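Local coordinates for mitochondrial RNA-binding protein 1 (Trypanosoma brucei, PDB 2GIA) that binds guide RNA as part of a complex with its partner MRP2 and probably acts as a matchmaker between RNAs in mitochondrial RNA editing, at residues T28-A31 with L36-I39; G79-R84 with H137-A142; L97-S102 with V133-F138. All blocks are in the same frame, centred on the assembly; numbering follows the deposited sequence.

Helix 130-145 ties the three contacts together: it supplies His137-Ala142 to contact 2 and Val133-Phe138 to contact 3, and it lies against the hairpin of contact 1. The centres of contacts 2 and 3 are about 7 Å apart, while the centre of contact 1 lies about 14 Å from that of contact 2 and about 12 Å from that of contact 3. Hairpin and helix meet where Leu37 CD2 packs 3.8 Å from Leu139 CD2, and Val30 O lies 3.7 Å from Phe138 CZ. Contacts 2 and 3 are joined through Lys101, whose NZ makes a probable hydrogen bond to Cys81 O (2.8 Å) and a salt bridge to Glu83 OE1 (2.9 Å). His137, Phe138 and Ser141 meet a neighbouring MRP2 subunit.

Contact 1 of 3, residues T28-A31 with L36-I39; sequences TRVA and LLLI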
loop_
_atom_site.group_PDB
_atom_site.type_symbol
_atom_site.label_atom_id
_atom_site.label_comp_id
_atom_site.label_asym_id
_atom_site.label_seq_id
_atom_site.Cartn_x
_atom_site.Cartn_y
_atom_site.Cartn_z
ATOM N N THR B 28 -20.062 -16.715 0.491
ATOM C CA THR B 28 -18.798 -16.848 1.243
ATOM C C THR B 28 -18.381 -15.453 1.698
ATOM O O THR B 28 -18.435 -14.514 0.913
ATOM C CB THR B 28 -17.647 -17.412 0.308
ATOM O OG1 THR B 28 -18.016 -18.710 -0.156
ATOM C CG2 THR B 28 -16.312 -17.488 1.063
ATOM N N ARG B 29 -17.967 -15.326 2.939
ATOM C CA ARG B 29 -17.577 -14.004 3.473
ATOM C C ARG B 29 -16.167 -14.055 4.029
ATOM O O ARG B 29 -15.831 -14.998 4.742
ATOM C CB ARG B 29 -18.532 -13.607 4.646
ATOM C CG ARG B 29 -18.191 -12.223 5.277
ATOM C CD ARG B 29 -19.110 -11.870 6.477
ATOM N NE ARG B 29 -20.450 -11.617 5.959
ATOM C CZ ARG B 29 -21.573 -12.025 6.539
ATOM N NH1 ARG B 29 -22.734 -11.747 5.980
ATOM N NH2 ARG B 29 -21.532 -12.696 7.679
ATOM N N VAL B 30 -15.350 -13.044 3.694
ATOM C CA VAL B 30 -13.992 -12.931 4.217
ATOM C C VAL B 30 -13.980 -11.572 4.913
ATOM O O VAL B 30 -14.260 -10.544 4.286
ATOM C CB VAL B 30 -12.919 -12.960 3.061
ATOM C CG1 VAL B 30 -11.493 -12.826 3.676
ATOM C CG2 VAL B 30 -13.031 -14.301 2.298
ATOM N N ALA B 31 -13.712 -11.582 6.225
ATOM C CA ALA B 31 -13.679 -10.351 7.009
ATOM C C ALA B 31 -12.422 -10.347 7.859
ATOM O O ALA B 31 -11.739 -11.381 8.028
ATOM C CB ALA B 31 -14.919 -10.271 7.969
ATOM N N LEU B 36 -7.053 -10.539 13.105
ATOM C CA LEU B 36 -7.694 -11.834 12.867
ATOM C C LEU B 36 -8.699 -11.974 11.732
ATOM O O LEU B 36 -9.763 -11.352 11.736
ATOM C CB LEU B 36 -8.331 -12.284 14.179
ATOM C CG LEU B 36 -7.434 -12.151 15.446
ATOM C CD1 LEU B 36 -8.225 -12.752 16.660
ATOM C CD2 LEU B 36 -6.082 -12.909 15.257
ATOM N N LEU B 37 -8.310 -12.776 10.740
ATOM C CA LEU B 37 -9.139 -13.048 9.563
ATOM C C LEU B 37 -10.315 -13.967 9.987
ATOM O O LEU B 37 -10.117 -14.918 10.743
ATOM C CB LEU B 37 -8.262 -13.775 8.578
ATOM C CG LEU B 37 -8.166 -13.541 7.093
ATOM C CD1 LEU B 37 -8.456 -12.079 6.663
ATOM C CD2 LEU B 37 -6.726 -14.039 6.710
ATOM N N LEU B 38 -11.514 -13.675 9.520
ATOM C CA LEU B 38 -12.695 -14.497 9.822
ATOM C C LEU B 38 -13.272 -14.920 8.480
ATOM O O LEU B 38 -13.779 -14.100 7.717
ATOM C CB LEU B 38 -13.745 -13.670 10.615
ATOM C CG LEU B 38 -13.097 -12.957 11.829
ATOM C CD1 LEU B 38 -14.032 -11.920 12.468
ATOM C CD2 LEU B 38 -12.694 -14.014 12.845
ATOM N N ILE B 39 -13.270 -16.217 8.214
ATOM C CA ILE B 39 -13.762 -16.704 6.937
ATOM C C ILE B 39 -15.029 -17.495 7.231
ATOM O O ILE B 39 -14.998 -18.397 8.057
ATOM C CB ILE B 39 -12.696 -17.596 6.282
ATOM C CG1 ILE B 39 -11.436 -16.738 6.026
ATOM C CG2 ILE B 39 -13.223 -18.104 4.929
ATOM C CD1 ILE B 39 -10.240 -17.528 5.413
#
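The flat groups meeting here are the peptide carbonyls of Ala31 and Leu38, each receiving the other residue's N-H. Ala31 N donates to Leu38 O at 2.9 Å. In the return bond Leu38 N approaches Ala31 O to 2.7 Å from above the carbonyl plane, 36° out of it, although the N-H itself points almost straight at the oxygen. Two further approaches reach Ala31 O: the CA-H of Leu37 (CA to O 3.4 Å), and the methyl CD1 of Leu37, 3.6 Å from that oxygen. Both side-chain torsions of Leu37 lie off the staggered positions (chi1 -137°, chi2 30°), and in this shape CD1 leans to the Ala31 oxygen. This pairing belongs to the antiparallel beta hairpin of strands 26-33 and 36-43. Ala31 and Leu38 form a hydrogen-bonded pair, with Ala31 CB 4.5 Å from Leu38 CB; Val30 and Ile39 form the adjacent non-hydrogen-bonded pair, and their side chains occupy the other sheet face. Helix 130-145 packs on Val30 and Leu37. Ile39 CA offers its C-H to Arg29 O (CA to O 3.5 Å), while the Arg29 side chain turns away to a salt bridge with Glu14.

Contact 2 of 3, residues G79-R84 with H137-A142; sequences GVCKER and HFLESA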
loop_
_atom_site.group_PDB
_atom_site.type_symbol
_atom_site.label_atom_id
_atom_site.label_comp_id
_atom_site.label_asym_id
_atom_site.label_seq_id
_atom_site.Cartn_x
_atom_site.Cartn_y
_atom_site.Cartn_z
ATOM N N GLY B 79 1.926 -14.305 1.806
ATOM C CA GLY B 79 3.095 -14.967 1.254
ATOM C C GLY B 79 2.740 -15.959 0.134
ATOM O O GLY B 79 3.512 -16.136 -0.833
ATOM N N VAL B 80 1.599 -16.639 0.253
ATOM C CA VAL B 80 1.162 -17.570 -0.805
ATOM C C VAL B 80 0.773 -16.746 -2.032
ATOM O O VAL B 80 1.082 -17.113 -3.166
ATOM C CB VAL B 80 -0.085 -18.435 -0.339
ATOM C CG1 VAL B 80 -0.777 -19.111 -1.570
ATOM C CG2 VAL B 80 0.361 -19.503 0.633
ATOM N N CYS B 81 0.095 -15.624 -1.813
ATOM C CA CYS B 81 -0.291 -14.765 -2.947
ATOM C C CYS B 81 0.938 -14.268 -3.714
ATOM O O CYS B 81 0.931 -14.149 -4.968
ATOM C CB CYS B 81 -1.045 -13.522 -2.439
ATOM S SG CYS B 81 -2.738 -13.955 -1.874
ATOM N N LYS B 82 1.971 -13.962 -2.931
ATOM C CA LYS B 82 3.240 -13.424 -3.451
ATOM C C LYS B 82 4.176 -14.504 -3.948
ATOM O O LYS B 82 5.268 -14.206 -4.457
ATOM C CB LYS B 82 3.899 -12.613 -2.337
ATOM C CG LYS B 82 3.240 -11.231 -2.171
ATOM C CD LYS B 82 3.821 -10.455 -0.992
ATOM C CE LYS B 82 3.281 -9.021 -0.988
ATOM N NZ LYS B 82 3.679 -8.321 -2.261
ATOM N N GLU B 83 3.740 -15.755 -3.799
ATOM C CA GLU B 83 4.500 -16.917 -4.233
ATOM C C GLU B 83 5.812 -17.113 -3.467
ATOM O O GLU B 83 6.794 -17.591 -4.018
ATOM C CB GLU B 83 4.756 -16.833 -5.760
ATOM C CG GLU B 83 3.451 -16.646 -6.521
ATOM C CD GLU B 83 3.588 -16.514 -8.026
ATOM O OE1 GLU B 83 2.540 -16.348 -8.673
ATOM O OE2 GLU B 83 4.714 -16.568 -8.568
ATOM N N ARG B 84 5.832 -16.742 -2.194
ATOM C CA ARG B 84 7.029 -16.960 -1.374
ATOM C C ARG B 84 6.921 -18.331 -0.729
ATOM O O ARG B 84 7.901 -18.877 -0.226
ATOM C CB ARG B 84 7.154 -15.874 -0.328
ATOM C CG ARG B 84 7.524 -14.530 -0.937
ATOM C CD ARG B 84 7.815 -13.538 0.169
ATOM N NE ARG B 84 8.107 -12.179 -0.300
ATOM C CZ ARG B 84 8.576 -11.213 0.493
ATOM N NH1 ARG B 84 8.814 -11.449 1.780
ATOM N NH2 ARG B 84 8.802 -9.999 0.001
ATOM N N HIS B 137 -6.206 -8.357 -2.929
ATOM C CA HIS B 137 -6.258 -6.982 -2.419
ATOM C C HIS B 137 -6.719 -6.918 -0.962
ATOM O O HIS B 137 -6.183 -6.136 -0.164
ATOM C CB HIS B 137 -7.168 -6.128 -3.300
ATOM C CG HIS B 137 -6.494 -5.660 -4.563
ATOM N ND1 HIS B 137 -6.110 -4.357 -4.761
ATOM C CD2 HIS B 137 -6.068 -6.355 -5.649
ATOM C CE1 HIS B 137 -5.462 -4.263 -5.913
ATOM N NE2 HIS B 137 -5.420 -5.468 -6.465
ATOM N N PHE B 138 -7.708 -7.757 -0.622
ATOM C CA PHE B 138 -8.227 -7.773 0.739
ATOM C C PHE B 138 -7.154 -8.226 1.721
ATOM O O PHE B 138 -6.994 -7.648 2.782
ATOM C CB PHE B 138 -9.459 -8.729 0.849
ATOM C CG PHE B 138 -10.147 -8.670 2.187
ATOM C CD1 PHE B 138 -9.717 -9.471 3.257
ATOM C CD2 PHE B 138 -11.157 -7.730 2.407
ATOM C CE1 PHE B 138 -10.287 -9.337 4.566
ATOM C CE2 PHE B 138 -11.741 -7.578 3.699
ATOM C CZ PHE B 138 -11.302 -8.392 4.789
ATOM N N LEU B 139 -6.450 -9.299 1.388
ATOM C CA LEU B 139 -5.424 -9.792 2.292
ATOM C C LEU B 139 -4.275 -8.764 2.447
ATOM O O LEU B 139 -3.775 -8.576 3.552
ATOM C CB LEU B 139 -4.869 -11.124 1.780
ATOM C CG LEU B 139 -5.900 -12.299 1.743
ATOM C CD1 LEU B 139 -5.270 -13.503 0.985
ATOM C CD2 LEU B 139 -6.289 -12.723 3.189
ATOM N N GLU B 140 -3.855 -8.115 1.355
ATOM C CA GLU B 140 -2.742 -7.153 1.485
ATOM C C GLU B 140 -3.215 -5.957 2.312
ATOM O O GLU B 140 -2.490 -5.410 3.150
ATOM C CB GLU B 140 -2.238 -6.694 0.091
ATOM C CG GLU B 140 -1.692 -7.879 -0.694
ATOM C CD GLU B 140 -0.826 -7.484 -1.880
ATOM O OE1 GLU B 140 -0.496 -8.373 -2.712
ATOM O OE2 GLU B 140 -0.478 -6.287 -1.976
ATOM N N SER B 141 -4.443 -5.555 2.078
ATOM C CA SER B 141 -4.993 -4.445 2.857
ATOM C C SER B 141 -5.079 -4.825 4.330
ATOM O O SER B 141 -4.700 -4.045 5.225
ATOM C CB SER B 141 -6.407 -4.059 2.372
ATOM O OG SER B 141 -6.374 -3.381 1.121
ATOM N N ALA B 142 -5.595 -6.016 4.598
ATOM C CA ALA B 142 -5.783 -6.425 5.992
ATOM C C ALA B 142 -4.465 -6.524 6.720
ATOM O O ALA B 142 -4.354 -6.092 7.883
ATOM C CB ALA B 142 -6.542 -7.789 6.063
#
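Cys81 and Leu139 mark the closest backbone approach, with 8.9 Å between their CA atoms, so the two segments meet through side chains alone. Residues 137-142 are regularly helical, as the bonds from Ser141 N to His137 O and from Ala142 N to Phe138 O attest. Residues 79-84, by contrast, carry a helix to its end. Glu83 takes a positive phi of 65°, and two bonds run back into the last turn, Arg84 N to Gly79 O at 2.8 Å and Glu83 N to Val80 O at 3.1 Å. Together they define a Schellman motif at the C-terminal end of helix 71-81. That end is set beside the middle of helix 130-145, joining two helices that lie against the beta sheets of this Whirly-type fold. Between them, the sulfur SG of Cys81 touches the methyl CD1 of Leu139 at 3.8 Å, and both CB atoms point toward the opposite segment. SG, anti to the carbonyl carbon (chi1 -73°), is thereby carried to the Leu139 methyl. Leu139 also rests on Leu74, Leu77 and Val78 of helix 71-81, so the sulfur contact continues a larger apolar seam toward the start of that helix. At the exposed margin, the Lys82 and Glu140 side chains pass each other at a slant. The Lys82 chain is bent only at its last torsion, chi4, whereas Glu140 is extended beyond CG. Lys82 NZ is 4.2 Å from Glu140 OE1, beyond a salt bridge, so any attraction between the charges is probably weak. On another side of the helix, His137 and Ser141 are hydrogen-bonded to Glu110 and His185 of a neighbouring MRP2 subunit.

Contact 3 of 3, residues L97-S102 with V133-F138; sequences LDFEKS and VTLEHF
Packing of a helix against a beta sheet brings strand 96-101 up to helix 130-145, with Phe99 and Leu135 reaching toward each other from opposite directions. The methyl CD2 of Leu135 lies in the plane of the Phe99 ring at its edge. It is 3.8 Å from Phe99 CZ and equally 3.8 Å from Phe99 CE2, which places the methyl against the CE2-CZ side of the ring. Both residues hold CG anti to the backbone N (chi1 178° for Phe99 and 177° for Leu135), projecting each side chain across the interface. Around this buried pair, the Phe99 ring meets that of Tyr106 with nearly parallel planes, Leu77 and Val80 of helix 71-81 add apolar contacts, and Leu135 rests on Phe13 and Phe127.

Beside the apolar pair, the fully extended Lys101 chain carries its ammonium near the carboxylate of Glu136. Lys101 NZ and Glu136 OE1 are 4.2 Å apart, too far for a direct salt bridge, but one water spans the gap. The water accepts from Lys101 NZ at 3.2 Å and donates to Glu136 OE1 at 2.6 Å. Lys101 NZ has its stronger partners, Cys81 O and Glu83, elsewhere, while Glu136 OE1 also bonds to the Tyr106 hydroxyl and forms a salt bridge with Arg112 of a neighbouring MRP2 subunit. With Arg112 and, through the water, Lys101 nearby, Glu136 would probably favour its ionised form. A helix packed by apolar side chains onto a sheet is the layered build of the Whirly-type fold.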
loop_
_atom_site.group_PDB
_atom_site.type_symbol
_atom_site.label_atom_id
_atom_site.label_comp_id
_atom_site.label_asym_id
_atom_site.label_seq_id
_atom_site.Cartn_x
_atom_site.Cartn_y
_atom_site.Cartn_z
ATOM N N LEU B 97 -6.868 -26.739 7.536
ATOM C CA LEU B 97 -7.090 -26.107 6.245
ATOM C C LEU B 97 -5.804 -25.790 5.540
ATOM O O LEU B 97 -4.830 -25.356 6.162
ATOM C CB LEU B 97 -7.871 -24.762 6.445
ATOM C CG LEU B 97 -9.351 -24.794 6.826
ATOM C CD1 LEU B 97 -9.930 -23.368 7.153
ATOM C CD2 LEU B 97 -10.079 -25.416 5.651
ATOM N N ASP B 98 -5.807 -26.001 4.229
ATOM C CA ASP B 98 -4.665 -25.636 3.393
ATOM C C ASP B 98 -5.094 -24.467 2.515
ATOM O O ASP B 98 -6.227 -24.459 1.975
ATOM C CB ASP B 98 -4.279 -26.769 2.408
ATOM C CG ASP B 98 -3.425 -27.860 3.060
ATOM O OD1 ASP B 98 -3.152 -27.751 4.264
ATOM O OD2 ASP B 98 -3.043 -28.820 2.363
ATOM N N PHE B 99 -4.179 -23.530 2.299
ATOM C CA PHE B 99 -4.463 -22.434 1.378
ATOM C C PHE B 99 -3.344 -22.507 0.323
ATOM O O PHE B 99 -2.142 -22.481 0.677
ATOM C CB PHE B 99 -4.372 -21.062 2.101
ATOM C CG PHE B 99 -4.618 -19.885 1.193
ATOM C CD1 PHE B 99 -3.565 -19.073 0.776
ATOM C CD2 PHE B 99 -5.941 -19.563 0.789
ATOM C CE1 PHE B 99 -3.817 -17.935 -0.035
ATOM C CE2 PHE B 99 -6.217 -18.431 -0.023
ATOM C CZ PHE B 99 -5.154 -17.604 -0.440
ATOM N N GLU B 100 -3.711 -22.562 -0.965
ATOM C CA GLU B 100 -2.661 -22.610 -1.985
ATOM C C GLU B 100 -3.056 -21.847 -3.234
ATOM O O GLU B 100 -4.248 -21.588 -3.472
ATOM C CB GLU B 100 -2.314 -24.057 -2.344
ATOM C CG GLU B 100 -3.504 -24.922 -2.654
ATOM C CD GLU B 100 -3.104 -26.416 -2.628
ATOM O OE1 GLU B 100 -3.817 -27.202 -2.019
ATOM O OE2 GLU B 100 -2.071 -26.795 -3.214
ATOM N N LYS B 101 -2.062 -21.490 -4.034
ATOM C CA LYS B 101 -2.310 -20.715 -5.256
ATOM C C LYS B 101 -2.461 -21.674 -6.412
ATOM O O LYS B 101 -1.683 -22.620 -6.521
ATOM C CB LYS B 101 -1.145 -19.734 -5.509
ATOM C CG LYS B 101 -1.362 -18.749 -6.700
ATOM C CD LYS B 101 -0.376 -17.588 -6.615
ATOM C CE LYS B 101 -0.711 -16.477 -7.622
ATOM N NZ LYS B 101 0.202 -15.344 -7.354
ATOM N N SER B 102 -3.501 -21.483 -7.224
ATOM C CA SER B 102 -3.744 -22.348 -8.377
ATOM C C SER B 102 -3.563 -21.532 -9.666
ATOM O O SER B 102 -3.302 -20.329 -9.611
ATOM C CB SER B 102 -5.161 -22.897 -8.323
ATOM O OG SER B 102 -6.091 -21.866 -8.586
ATOM N N VAL B 133 -8.382 -11.668 -7.558
ATOM C CA VAL B 133 -7.853 -10.293 -7.388
ATOM C C VAL B 133 -8.473 -9.640 -6.127
ATOM O O VAL B 133 -7.791 -9.003 -5.319
ATOM C CB VAL B 133 -8.194 -9.446 -8.615
ATOM C CG1 VAL B 133 -7.771 -7.948 -8.384
ATOM C CG2 VAL B 133 -7.475 -10.069 -9.835
ATOM N N THR B 134 -9.774 -9.832 -5.960
ATOM C CA THR B 134 -10.490 -9.307 -4.788
ATOM C C THR B 134 -9.826 -9.846 -3.481
ATOM O O THR B 134 -9.530 -9.090 -2.542
ATOM C CB THR B 134 -11.976 -9.763 -4.861
ATOM O OG1 THR B 134 -12.594 -9.143 -6.005
ATOM C CG2 THR B 134 -12.718 -9.375 -3.595
ATOM N N LEU B 135 -9.555 -11.137 -3.461
ATOM C CA LEU B 135 -8.938 -11.779 -2.292
ATOM C C LEU B 135 -7.522 -11.253 -2.046
ATOM O O LEU B 135 -7.167 -10.934 -0.919
ATOM C CB LEU B 135 -8.895 -13.312 -2.482
ATOM C CG LEU B 135 -8.193 -14.025 -1.313
ATOM C CD1 LEU B 135 -9.051 -13.902 -0.038
ATOM C CD2 LEU B 135 -8.018 -15.475 -1.648
ATOM N N GLU B 136 -6.692 -11.209 -3.085
ATOM C CA GLU B 136 -5.339 -10.667 -2.932
ATOM C C GLU B 136 -5.375 -9.241 -2.350
ATOM O O GLU B 136 -4.626 -8.935 -1.402
ATOM C CB GLU B 136 -4.617 -10.610 -4.306
ATOM C CG GLU B 136 -4.232 -11.996 -4.883
ATOM C CD GLU B 136 -3.815 -11.960 -6.358
ATOM O OE1 GLU B 136 -3.229 -12.959 -6.818
ATOM O OE2 GLU B 136 -4.088 -10.949 -7.064
ATOM N N HIS B 137 -6.206 -8.357 -2.929
ATOM C CA HIS B 137 -6.258 -6.982 -2.419
ATOM C C HIS B 137 -6.719 -6.918 -0.962
ATOM O O HIS B 137 -6.183 -6.136 -0.164
ATOM C CB HIS B 137 -7.168 -6.128 -3.300
ATOM C CG HIS B 137 -6.494 -5.660 -4.563
ATOM N ND1 HIS B 137 -6.110 -4.357 -4.761
ATOM C CD2 HIS B 137 -6.068 -6.355 -5.649
ATOM C CE1 HIS B 137 -5.462 -4.263 -5.913
ATOM N NE2 HIS B 137 -5.420 -5.468 -6.465
ATOM N N PHE B 138 -7.708 -7.757 -0.622
ATOM C CA PHE B 138 -8.227 -7.773 0.739
ATOM C C PHE B 138 -7.154 -8.226 1.721
ATOM O O PHE B 138 -6.994 -7.648 2.782
ATOM C CB PHE B 138 -9.459 -8.729 0.849
ATOM C CG PHE B 138 -10.147 -8.670 2.187
ATOM C CD1 PHE B 138 -9.717 -9.471 3.257
ATOM C CD2 PHE B 138 -11.157 -7.730 2.407
ATOM C CE1 PHE B 138 -10.287 -9.337 4.566
ATOM C CE2 PHE B 138 -11.741 -7.578 3.699
ATOM C CZ PHE B 138 -11.302 -8.392 4.789
HETATM O O HOH W 1 -1.332 -12.825 -8.520
#